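Side-chain contacts in chitosanase (Bacillus subtilis subsp. subtilis str. 168, PDB 7C6C), which hydrolyses internal beta-1,4 linkages between D-glucosamine residues in partly acetylated chitosan: residues A[9-14]-A[136-141]; A[15-18]-A[22-25]; A[44-49]-A[111-116]. All blocks are in the same frame, centred on the assembly; numbering follows the deposited sequence. Where two conformers were deposited one is given.

Contacts 1 and 2 share helix 5-20 and lie about 11 Å apart between centres; they touch where Glu12 CB packs 4.1 Å from Ile25 CD1. Contact 3 is about 16 Å from contact 1, centre to centre, and is tied to it by a probable hydrogen bond of 2.9 Å between Tyr141 OH and Asn114 ND2. Arg43 runs among all three: it bridges to Glu12 and Asp111 and touches Ile25. Each contact has a side chain near Glu19, the predicted proton donor, whose own side chain is about 6 Å from that of Ser16, 7 Å from that of Ala44 and 9 Å from that of Glu12. The bound malate lies about 9 Å from the Ile17 side chain.

Contact 1: A[9-14]-A[136-141]; sequences RRAEQL and ARAVMY
Ala11 and Ala138 form the apolar part of this contact, their methyl groups meeting at 3.6 Å between the two CB atoms. With alanine on both sides, the CA atoms of this pair lie 5.2 Å apart, and the axes of the short segments 9.6 Å. The Ala11 methyl also reaches the Tyr141 ring obliquely, its CB 4.1 Å from CD2.

The polar part lies one residue further along helix 5-20. Tyr141 OH donates to Glu12 OE2 over 2.7 Å, and OE2 accepts with the lone pair that points away from OE1. OE2 lies in the plane of the phenol at the ring's hydroxyl edge, while the carboxylate is turned 54° from that plane. Glu12 has an extended chain beyond CG, and its CG passes 3.6 Å from Tyr141 CE2, adding an apolar touch beside the hydrogen bond.

The two helices are neighbours in the helical core of a glycosyl hydrolase family 46 enzyme, a member of the lysozyme clan, and their short segments run in broadly the same direction with a crossing angle of -43°. A chi1 of -171° swings the Tyr141 ring across toward helix 5-20, and the ring of Tyr119 meets it edge-to-face.

The acceptor of the phenol bond, Glu12 OE2, also forms salt bridges with Lys8 and Arg43, which probably favour the charged carboxylate.

Water also bridges the two backbones beside the methyl pair. Two sites, too close together to be filled at once, each link Ala11 O with Ala138 O, so joint occupancy is doubtful; the bond of one of them to Ala11 O is weak.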
ATOM      1  N   ARG A   9       8.616   8.087   7.331  1.00 11.12           N
ATOM      2  CA  ARG A   9       7.494   9.013   7.402  1.00 11.01           C
ATOM      3  C   ARG A   9       7.185   9.595   6.030  1.00 10.58           C
ATOM      4  O   ARG A   9       6.021   9.656   5.621  1.00 10.60           O
ATOM      5  CB  ARG A   9       7.776  10.132   8.407  1.00 12.49           C
ATOM      6  CG  ARG A   9       6.640  11.148   8.465  1.00 13.84           C
ATOM      7  CD  ARG A   9       6.935  12.374   9.323  1.00 15.42           C
ATOM      8  NE  ARG A   9       8.266  12.928   9.102  1.00 17.19           N
ATOM      9  CZ  ARG A   9       8.631  13.694   8.081  1.00 19.40           C
ATOM     10  NH1 ARG A   9       7.756  14.021   7.128  1.00 21.00           N
ATOM     11  NH2 ARG A   9       9.890  14.127   8.018  1.00 16.82           N
ATOM     12  N   ARG A  10       8.218  10.043   5.309  1.00 10.23           N
ATOM     13  CA  ARG A  10       7.997  10.621   3.986  1.00 10.21           C
ATOM     14  C   ARG A  10       7.369   9.607   3.040  1.00  9.34           C
ATOM     15  O   ARG A  10       6.445   9.939   2.284  1.00  9.44           O
ATOM     16  CB  ARG A  10       9.312  11.168   3.426  1.00 10.75           C
ATOM     17  CG  ARG A  10       9.844  12.330   4.235  1.00 11.31           C
ATOM     18  CD  ARG A  10      11.109  12.940   3.665  1.00 12.71           C
ATOM     19  NE  ARG A  10      11.530  14.030   4.538  1.00 12.30           N
ATOM     20  CZ  ARG A  10      12.704  14.107   5.152  1.00 12.54           C
ATOM     21  NH1 ARG A  10      13.635  13.183   4.948  1.00 13.35           N
ATOM     22  NH2 ARG A  10      12.941  15.127   5.963  1.00 13.92           N
ATOM     23  N   ALA A  11       7.869   8.366   3.060  1.00  9.69           N
ATOM     24  CA  ALA A  11       7.287   7.314   2.232  1.00  9.98           C
ATOM     25  C   ALA A  11       5.814   7.121   2.551  1.00  9.54           C
ATOM     26  O   ALA A  11       4.986   6.955   1.645  1.00  9.83           O
ATOM     27  CB  ALA A  11       8.046   6.008   2.453  1.00 10.96           C
ATOM     28  N   GLU A  12       5.470   7.136   3.840  1.00  9.92           N
ATOM     29  CA  GLU A  12       4.086   6.932   4.250  1.00  9.85           C
ATOM     30  C   GLU A  12       3.204   8.120   3.883  1.00  9.03           C
ATOM     31  O   GLU A  12       2.027   7.938   3.544  1.00  9.69           O
ATOM     32  CB  GLU A  12       4.036   6.617   5.747  1.00 10.21           C
ATOM     33  CG  GLU A  12       4.667   5.269   6.037  1.00 10.38           C
ATOM     34  CD  GLU A  12       4.881   4.962   7.506  1.00 10.73           C
ATOM     35  OE1 GLU A  12       4.912   5.899   8.329  1.00 11.71           O
ATOM     36  OE2 GLU A  12       5.029   3.763   7.837  1.00 10.77           O
ATOM     37  N   GLN A  13       3.739   9.340   3.946  1.00  9.25           N
ATOM     38  CA  GLN A  13       2.950  10.500   3.547  0.61  9.61           C
ATOM     39  C   GLN A  13       2.720  10.532   2.041  1.00  9.32           C
ATOM     40  O   GLN A  13       1.658  10.978   1.585  1.00 10.10           O
ATOM     41  CB  GLN A  13       3.580  11.783   4.083  0.61 10.20           C
ATOM     42  CG  GLN A  13       3.500  11.835   5.595  0.61 11.40           C
ATOM     43  CD  GLN A  13       3.982  13.144   6.165  0.61 11.83           C
ATOM     44  OE1 GLN A  13       4.323  14.071   5.426  0.61 12.56           O
ATOM     45  NE2 GLN A  13       4.019  13.231   7.491  0.61 13.07           N
ATOM     46  N   LEU A  14       3.683  10.035   1.255  1.00  9.37           N
ATOM     47  CA  LEU A  14       3.444   9.845  -0.174  1.00  9.17           C
ATOM     48  C   LEU A  14       2.305   8.855  -0.403  1.00  9.29           C
ATOM     49  O   LEU A  14       1.335   9.153  -1.116  1.00  9.74           O
ATOM     50  CB  LEU A  14       4.725   9.369  -0.864  1.00 10.44           C
ATOM     51  CG  LEU A  14       5.813  10.436  -1.013  1.00 10.44           C
ATOM     52  CD1 LEU A  14       7.158   9.796  -1.311  1.00 11.50           C
ATOM     53  CD2 LEU A  14       5.425  11.441  -2.089  1.00 11.20           C
ATOM     54  N   ALA A 136      14.045   4.024  -3.714  1.00 11.55           N
ATOM     55  CA  ALA A 136      13.637   2.717  -4.226  1.00 11.77           C
ATOM     56  C   ALA A 136      12.886   1.919  -3.166  1.00 11.59           C
ATOM     57  O   ALA A 136      11.867   1.286  -3.463  1.00 11.97           O
ATOM     58  CB  ALA A 136      14.840   1.934  -4.738  1.00 13.06           C
ATOM     59  N   ARG A 137      13.362   1.954  -1.919  1.00 11.79           N
ATOM     60  CA  ARG A 137      12.659   1.272  -0.835  1.00 11.89           C
ATOM     61  C   ARG A 137      11.267   1.856  -0.617  1.00 11.48           C
ATOM     62  O   ARG A 137      10.311   1.116  -0.363  1.00 11.77           O
ATOM     63  CB  ARG A 137      13.489   1.326   0.449  1.00 12.96           C
ATOM     64  CG  ARG A 137      14.736   0.460   0.388  1.00 15.21           C
ATOM     65  CD  ARG A 137      15.585   0.605   1.634  1.00 18.48           C
ATOM     66  NE  ARG A 137      16.845  -0.119   1.489  1.00 21.23           N
ATOM     67  CZ  ARG A 137      17.962   0.165   2.153  1.00 24.06           C
ATOM     68  NH1 ARG A 137      17.991   1.163   3.025  1.00 25.09           N
ATOM     69  NH2 ARG A 137      19.057  -0.551   1.940  1.00 25.30           N
ATOM     70  N   ALA A 138      11.132   3.181  -0.725  1.00 10.82           N
ATOM     71  CA  ALA A 138       9.819   3.806  -0.598  1.00 11.11           C
ATOM     72  C   ALA A 138       8.889   3.376  -1.726  1.00 10.73           C
ATOM     73  O   ALA A 138       7.689   3.163  -1.507  1.00 11.02           O
ATOM     74  CB  ALA A 138       9.967   5.323  -0.573  1.00 11.74           C
ATOM     75  N   VAL A 139       9.421   3.257  -2.942  1.00 10.36           N
ATOM     76  CA  VAL A 139       8.610   2.758  -4.047  1.00 11.14           C
ATOM     77  C   VAL A 139       8.152   1.332  -3.770  1.00 10.83           C
ATOM     78  O   VAL A 139       6.990   0.985  -4.019  1.00 11.43           O
ATOM     79  CB  VAL A 139       9.362   2.876  -5.386  1.00 11.68           C
ATOM     80  CG1 VAL A 139       8.571   2.214  -6.509  1.00 11.98           C
ATOM     81  CG2 VAL A 139       9.655   4.340  -5.720  1.00 11.85           C
ATOM     82  N   MET A 140       9.053   0.477  -3.260  1.00 11.26           N
ATOM     83  CA  MET A 140       8.651  -0.892  -2.939  1.00 11.12           C
ATOM     84  C   MET A 140       7.551  -0.914  -1.888  1.00 10.97           C
ATOM     85  O   MET A 140       6.591  -1.687  -1.998  1.00 11.60           O
ATOM     86  CB  MET A 140       9.848  -1.715  -2.448  1.00 12.28           C
ATOM     87  CG  MET A 140      10.998  -1.865  -3.435  1.00 13.60           C
ATOM     88  SD  MET A 140      10.565  -2.546  -5.050  1.00 15.07           S
ATOM     89  CE  MET A 140      10.722  -1.071  -6.061  1.00 15.78           C
ATOM     90  N   TYR A 141       7.684  -0.074  -0.859  1.00 10.74           N
ATOM     91  CA  TYR A 141       6.699  -0.005   0.216  1.00 10.70           C
ATOM     92  C   TYR A 141       5.328   0.391  -0.329  1.00 10.72           C
ATOM     93  O   TYR A 141       4.316  -0.258  -0.037  1.00 11.07           O
ATOM     94  CB  TYR A 141       7.220   1.011   1.236  1.00 10.81           C
ATOM     95  CG  TYR A 141       6.522   1.153   2.573  1.00 10.19           C
ATOM     96  CD1 TYR A 141       5.542   0.267   3.007  1.00 10.43           C
ATOM     97  CD2 TYR A 141       6.873   2.201   3.418  1.00 10.40           C
ATOM     98  CE1 TYR A 141       4.932   0.428   4.245  1.00 10.37           C
ATOM     99  CE2 TYR A 141       6.278   2.370   4.642  1.00 10.50           C
ATOM    100  CZ  TYR A 141       5.306   1.484   5.053  1.00 10.15           C
ATOM    101  OH  TYR A 141       4.713   1.639   6.284  1.00 10.79           O
TER
HETATM  102  O   HOH W   1       6.012   4.225   0.613  1.00 19.84           O
HETATM  103  O   HOH W   2       6.287   6.026  -0.765  1.00 34.66           O

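Contact 2: A[15-18]-A[22-25]; sequences TSIF and TTEI
Ile17 and Thr22 bring their CA atoms to 4.7 Å as the chain leaves helix 5-20 and doubles back beside its last turns. Ser16 and Thr23 form the next such pair, with CA atoms 5.4 Å apart. Residues 22-25 have no regular secondary structure, but they open with an ST turn, in which Thr22 OG1 accepts from the backbone N of Glu24, two residues on. This turn begins the loop that leads from the helix carrying the predicted proton donor, Glu19, toward strand 30-32 of the small antiparallel sheet.

Ser16 pins the loop to the helix. Its hydroxyl donates to the carbonyl oxygen of Thr22, with 2.7 Å between OG and O. The C=O...OG angle is 143° and the donor is tilted by 34°, so the hydroxyl lies off the carbonyl plane and not straight on the C=O direction. With chi1 at -174°, OG is placed opposite the Ser16 backbone N and meets the Thr22 carbonyl where the loop backbone curls round it. Glu24 O is also near, and Ile25 CA lies 3.6 Å from OG. The nearby Ile17 N does not share the Thr22 carbonyl as a donor, since its angle is poor.

Beyond the serine the contact is apolar. Ile17 and Thr23 lie alongside one another and point the same way, their side chains both packed on Phe239 and Ile241 of strand 237-241. On the other flank, Ile25 CG1 comes to 4.3 Å from Ser16 CB, and its side chain also touches Arg43. In the Ile17-Thr23 pair the methyl of the threonine meets the end of the isoleucine, with Thr23 CG2 3.8 Å from Ile17 CD1 and only slightly farther from CG1.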
ATOM      1  N   THR A  15       2.382   7.683   0.235  1.00  9.14           N
ATOM      2  CA  THR A  15       1.306   6.703   0.110  1.00  9.38           C
ATOM      3  C   THR A  15      -0.028   7.297   0.538  1.00  9.31           C
ATOM      4  O   THR A  15      -1.053   7.060  -0.108  1.00 10.09           O
ATOM      5  CB  THR A  15       1.637   5.450   0.918  1.00  9.67           C
ATOM      6  OG1 THR A  15       2.773   4.806   0.326  1.00  9.87           O
ATOM      7  CG2 THR A  15       0.468   4.486   0.955  1.00 11.02           C
ATOM      8  N   SER A  16      -0.025   8.099   1.604  1.00  9.51           N
ATOM      9  CA  SER A  16      -1.259   8.709   2.076  1.00  9.65           C
ATOM     10  C   SER A  16      -1.864   9.634   1.021  1.00  9.38           C
ATOM     11  O   SER A  16      -3.089   9.672   0.852  1.00 10.03           O
ATOM     12  CB  SER A  16      -0.984   9.447   3.383  1.00  9.91           C
ATOM     13  OG  SER A  16      -2.174   9.944   3.963  1.00 10.12           O
ATOM     14  N   ILE A  17      -1.032  10.394   0.300  1.00  9.61           N
ATOM     15  CA  ILE A  17      -1.549  11.189  -0.811  1.00  9.75           C
ATOM     16  C   ILE A  17      -2.199  10.277  -1.842  1.00 10.03           C
ATOM     17  O   ILE A  17      -3.316  10.528  -2.318  1.00 10.67           O
ATOM     18  CB  ILE A  17      -0.428  12.023  -1.454  1.00 10.77           C
ATOM     19  CG1 ILE A  17       0.056  13.109  -0.491  1.00 10.83           C
ATOM     20  CG2 ILE A  17      -0.906  12.612  -2.787  1.00 11.53           C
ATOM     21  CD1 ILE A  17       1.368  13.744  -0.925  1.00 12.30           C
ATOM     22  N   PHE A  18      -1.498   9.199  -2.205  1.00  9.74           N
ATOM     23  CA  PHE A  18      -1.988   8.319  -3.257  1.00 10.18           C
ATOM     24  C   PHE A  18      -3.290   7.638  -2.859  1.00 11.10           C
ATOM     25  O   PHE A  18      -4.152   7.412  -3.710  1.00 12.91           O
ATOM     26  CB  PHE A  18      -0.933   7.268  -3.610  1.00 10.56           C
ATOM     27  CG  PHE A  18       0.421   7.836  -3.943  1.00 10.23           C
ATOM     28  CD1 PHE A  18       0.567   9.092  -4.538  1.00 10.82           C
ATOM     29  CD2 PHE A  18       1.561   7.099  -3.664  1.00 10.75           C
ATOM     30  CE1 PHE A  18       1.835   9.593  -4.844  1.00 11.33           C
ATOM     31  CE2 PHE A  18       2.825   7.592  -3.964  1.00 10.83           C
ATOM     32  CZ  PHE A  18       2.960   8.839  -4.553  1.00 11.21           C
ATOM     33  N   THR A  22      -4.275  13.263   1.012  1.00 11.61           N
ATOM     34  CA  THR A  22      -3.814  14.068   2.130  1.00 12.11           C
ATOM     35  C   THR A  22      -2.537  13.437   2.663  1.00 10.98           C
ATOM     36  O   THR A  22      -2.346  12.225   2.552  1.00 11.48           O
ATOM     37  CB  THR A  22      -4.874  14.152   3.239  1.00 13.15           C
ATOM     38  OG1 THR A  22      -4.285  14.761   4.389  1.00 13.64           O
ATOM     39  CG2 THR A  22      -5.408  12.763   3.615  1.00 13.93           C
ATOM     40  N   THR A  23      -1.655  14.259   3.229  1.00 10.94           N
ATOM     41  CA  THR A  23      -0.467  13.716   3.874  1.00 11.73           C
ATOM     42  C   THR A  23      -0.754  13.178   5.268  1.00 12.44           C
ATOM     43  O   THR A  23       0.127  12.549   5.866  1.00 14.36           O
ATOM     44  CB  THR A  23       0.634  14.776   3.973  1.00 13.18           C
ATOM     45  OG1 THR A  23       0.129  15.908   4.690  1.00 15.06           O
ATOM     46  CG2 THR A  23       1.119  15.200   2.587  1.00 14.18           C
ATOM     47  N   GLU A  24      -1.949  13.417   5.801  1.00 12.60           N
ATOM     48  CA  GLU A  24      -2.330  12.895   7.106  1.00 13.62           C
ATOM     49  C   GLU A  24      -2.857  11.475   6.939  1.00 12.36           C
ATOM     50  O   GLU A  24      -3.881  11.262   6.281  1.00 13.35           O
ATOM     51  CB  GLU A  24      -3.405  13.777   7.730  1.00 16.57           C
ATOM     52  CG  GLU A  24      -3.890  13.267   9.074  1.00 21.39           C
ATOM     53  CD  GLU A  24      -5.050  14.070   9.624  1.00 26.81           C
ATOM     54  OE1 GLU A  24      -6.162  14.002   9.050  1.00 28.67           O
ATOM     55  OE2 GLU A  24      -4.852  14.763  10.639  1.00 29.81           O
ATOM     56  N   ILE A  25      -2.170  10.508   7.551  1.00 12.41           N
ATOM     57  CA  ILE A  25      -2.575   9.115   7.404  1.00 12.93           C
ATOM     58  C   ILE A  25      -3.992   8.927   7.935  1.00 12.37           C
ATOM     59  O   ILE A  25      -4.315   9.344   9.054  1.00 13.75           O
ATOM     60  CB  ILE A  25      -1.568   8.193   8.104  1.00 14.20           C
ATOM     61  CG1 ILE A  25      -0.188   8.292   7.439  1.00 15.47           C
ATOM     62  CG2 ILE A  25      -2.069   6.764   8.091  1.00 14.41           C
ATOM     63  CD1 ILE A  25       0.899   7.619   8.245  1.00 16.73           C
TER

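Contact 3: A[44-49]-A[111-116]; sequences AGFTTA and DKVNDH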
ATOM      1  N   ALA A  44      -3.633   1.352   5.313  1.00  9.49           N
ATOM      2  CA  ALA A  44      -3.063   0.584   4.220  1.00  9.34           C
ATOM      3  C   ALA A  44      -4.090   0.197   3.175  1.00  9.42           C
ATOM      4  O   ALA A  44      -3.770  -0.578   2.267  1.00 10.41           O
ATOM      5  CB  ALA A  44      -2.371  -0.667   4.758  1.00 10.64           C
ATOM      6  N   GLY A  45      -5.317   0.692   3.284  1.00  9.47           N
ATOM      7  CA  GLY A  45      -6.356   0.133   2.441  1.00 10.22           C
ATOM      8  C   GLY A  45      -6.512  -1.355   2.661  1.00  9.42           C
ATOM      9  O   GLY A  45      -6.588  -2.124   1.695  1.00 10.05           O
ATOM     10  N   PHE A  46      -6.518  -1.781   3.924  1.00  9.01           N
ATOM     11  CA  PHE A  46      -6.806  -3.172   4.246  1.00  9.04           C
ATOM     12  C   PHE A  46      -8.189  -3.533   3.707  1.00  8.99           C
ATOM     13  O   PHE A  46      -9.148  -2.789   3.913  1.00 11.51           O
ATOM     14  CB  PHE A  46      -6.840  -3.348   5.768  1.00  9.27           C
ATOM     15  CG  PHE A  46      -5.634  -2.811   6.521  1.00  9.20           C
ATOM     16  CD1 PHE A  46      -4.464  -3.551   6.621  1.00  9.86           C
ATOM     17  CD2 PHE A  46      -5.721  -1.612   7.230  1.00  9.35           C
ATOM     18  CE1 PHE A  46      -3.397  -3.081   7.363  1.00 10.65           C
ATOM     19  CE2 PHE A  46      -4.651  -1.152   7.971  1.00 10.23           C
ATOM     20  CZ  PHE A  46      -3.491  -1.886   8.037  1.00 10.27           C
ATOM     21  N   THR A  47      -8.318  -4.682   3.051  1.00  9.07           N
ATOM     22  CA  THR A  47      -9.587  -5.007   2.412  1.00  9.07           C
ATOM     23  C   THR A  47     -10.253  -6.219   3.050  1.00  8.68           C
ATOM     24  O   THR A  47      -9.597  -7.098   3.615  1.00  8.94           O
ATOM     25  CB  THR A  47      -9.433  -5.215   0.903  1.00  9.75           C
ATOM     26  OG1 THR A  47      -8.458  -6.234   0.656  1.00 11.35           O
ATOM     27  CG2 THR A  47      -9.010  -3.923   0.209  1.00 10.90           C
ATOM     28  N   THR A  48     -11.581  -6.269   2.930  1.00  8.83           N
ATOM     29  CA  THR A  48     -12.334  -7.384   3.486  1.00  9.70           C
ATOM     30  C   THR A  48     -12.284  -8.643   2.621  1.00 10.47           C
ATOM     31  O   THR A  48     -12.505  -9.732   3.147  1.00 12.44           O
ATOM     32  CB  THR A  48     -13.776  -6.966   3.808  1.00  9.52           C
ATOM     33  OG1 THR A  48     -14.412  -6.418   2.648  1.00  9.90           O
ATOM     34  CG2 THR A  48     -13.800  -5.928   4.906  1.00  9.99           C
ATOM     35  N   ALA A  49     -11.979  -8.538   1.324  1.00  9.49           N
ATOM     36  CA  ALA A  49     -11.873  -9.744   0.502  1.00 10.32           C
ATOM     37  C   ALA A  49     -10.559 -10.492   0.715  1.00 10.79           C
ATOM     38  O   ALA A  49     -10.507 -11.702   0.478  1.00 11.56           O
ATOM     39  CB  ALA A  49     -12.019  -9.401  -0.983  1.00 10.88           C
ATOM     40  N   ASP A 111      -1.112  -0.291  12.733  1.00 11.00           N
ATOM     41  CA  ASP A 111       0.331  -0.166  12.543  1.00 11.84           C
ATOM     42  C   ASP A 111       1.003  -1.531  12.588  1.00 11.89           C
ATOM     43  O   ASP A 111       1.938  -1.798  11.826  1.00 12.44           O
ATOM     44  CB  ASP A 111       0.938   0.738  13.616  1.00 12.94           C
ATOM     45  CG  ASP A 111       0.560   2.195  13.460  1.00 12.99           C
ATOM     46  OD1 ASP A 111       0.076   2.590  12.379  1.00 12.83           O
ATOM     47  OD2 ASP A 111       0.775   2.953  14.431  1.00 14.65           O
ATOM     48  N   LYS A 112       0.550  -2.405  13.490  1.00 12.10           N
ATOM     49  CA  LYS A 112       1.165  -3.723  13.605  1.00 13.14           C
ATOM     50  C   LYS A 112       0.922  -4.556  12.351  1.00 12.11           C
ATOM     51  O   LYS A 112       1.846  -5.182  11.826  1.00 12.41           O
ATOM     52  CB  LYS A 112       0.642  -4.442  14.846  1.00 15.48           C
ATOM     53  CG  LYS A 112       1.184  -5.847  14.974  1.00 20.61           C
ATOM     54  CD  LYS A 112       0.837  -6.485  16.318  1.00 25.17           C
ATOM     55  CE  LYS A 112       0.275  -7.900  16.149  1.00 28.93           C
ATOM     56  NZ  LYS A 112       0.542  -8.764  17.327  1.00 31.54           N
ATOM     57  N   VAL A 113      -0.319  -4.583  11.861  1.00 11.21           N
ATOM     58  CA  VAL A 113      -0.610  -5.354  10.655  1.00 10.86           C
ATOM     59  C   VAL A 113       0.117  -4.761   9.454  1.00 10.59           C
ATOM     60  O   VAL A 113       0.683  -5.490   8.631  1.00 11.20           O
ATOM     61  CB  VAL A 113      -2.131  -5.470  10.443  1.00 10.69           C
ATOM     62  CG1 VAL A 113      -2.445  -6.214   9.158  1.00 10.86           C
ATOM     63  CG2 VAL A 113      -2.746  -6.192  11.623  1.00 11.41           C
ATOM     64  N   ASN A 114       0.141  -3.427   9.346  1.00 10.45           N
ATOM     65  CA  ASN A 114       0.891  -2.797   8.265  1.00 10.64           C
ATOM     66  C   ASN A 114       2.359  -3.187   8.312  1.00 10.45           C
ATOM     67  O   ASN A 114       2.975  -3.454   7.274  1.00 10.62           O
ATOM     68  CB  ASN A 114       0.758  -1.281   8.344  1.00 11.04           C
ATOM     69  CG  ASN A 114       1.577  -0.591   7.284  1.00 11.06           C
ATOM     70  OD1 ASN A 114       1.241  -0.655   6.102  1.00 12.10           O
ATOM     71  ND2 ASN A 114       2.676   0.047   7.686  1.00 11.82           N
ATOM     72  N   ASP A 115       2.940  -3.214   9.512  1.00 10.99           N
ATOM     73  CA  ASP A 115       4.352  -3.553   9.627  1.00 11.82           C
ATOM     74  C   ASP A 115       4.598  -4.987   9.178  1.00 12.16           C
ATOM     75  O   ASP A 115       5.552  -5.271   8.440  1.00 13.16           O
ATOM     76  CB  ASP A 115       4.802  -3.345  11.073  1.00 14.11           C
ATOM     77  CG  ASP A 115       6.278  -3.574  11.258  1.00 16.39           C
ATOM     78  OD1 ASP A 115       7.071  -2.823  10.655  1.00 16.46           O
ATOM     79  OD2 ASP A 115       6.644  -4.501  12.007  1.00 19.74           O
ATOM     80  N   HIS A 116       3.728  -5.902   9.600  1.00 11.89           N
ATOM     81  CA  HIS A 116       3.933  -7.319   9.340  1.00 12.89           C
ATOM     82  C   HIS A 116       3.623  -7.684   7.893  1.00 12.37           C
ATOM     83  O   HIS A 116       4.326  -8.511   7.300  1.00 13.65           O
ATOM     84  CB  HIS A 116       3.052  -8.127  10.290  1.00 15.47           C
ATOM     85  CG  HIS A 116       3.185  -9.607  10.131  1.00 19.34           C
ATOM     86  ND1 HIS A 116       4.359 -10.284  10.386  1.00 22.04           N
ATOM     87  CD2 HIS A 116       2.288 -10.544   9.742  1.00 20.93           C
ATOM     88  CE1 HIS A 116       4.177 -11.574  10.167  1.00 22.24           C
ATOM     89  NE2 HIS A 116       2.931 -11.759   9.769  1.00 22.62           N
TER
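Phe46 and Val113 make the closest apolar touch here, with the ring carbon CE1 3.7 Å from the CG1 methyl. The two side chains slant across one another, and the methyl approaches the ring obliquely. Of the two valine branches it is CG1, trans to the backbone N of Val113 at chi1 177°, that meets the phenyl group. The same rim of the ring reaches the helix backbone: Asn114 N lies near the ring plane, 4.1 Å from Phe46 CE1.

Ala44, two residues before Phe46, completes the first shell. Its methyl sits 3.6 Å above one face of the Phe46 ring, displaced toward the rim, and also faces Asn114, where Ala44 CB is 3.9 Å from OD1. That meeting is plain packing, because no hydrogen bond crosses between the two segments. The other end of the amide, Asn114 ND2, is engaged by Tyr141.

Phe46 begins strand 46-47, an outer strand of the three-stranded antiparallel sheet, and Val113 and Asn114 belong to the long helix 104-128. The Phe46 side chain, at the start of the strand, and the preceding Ala44 join the sheet to this helix, in the two-lobed architecture known for family 46 chitosanases. Gly45, with positive phi (58°), lies between Ala44 and Phe46, both of whose CB atoms are directed toward the helix.

Farther out, helix 52-63 flanks both partners, Val56 touching Phe46 and Val59 touching Val113. Gln110, about a turn earlier on helix 104-128, also packs on the phenyl ring. The start of the loop is tethered separately through Arg43, whose NH1 forms a salt bridge with Asp111 OD1; that oxygen is hydrogen-bonded to Tyr27 OH as well.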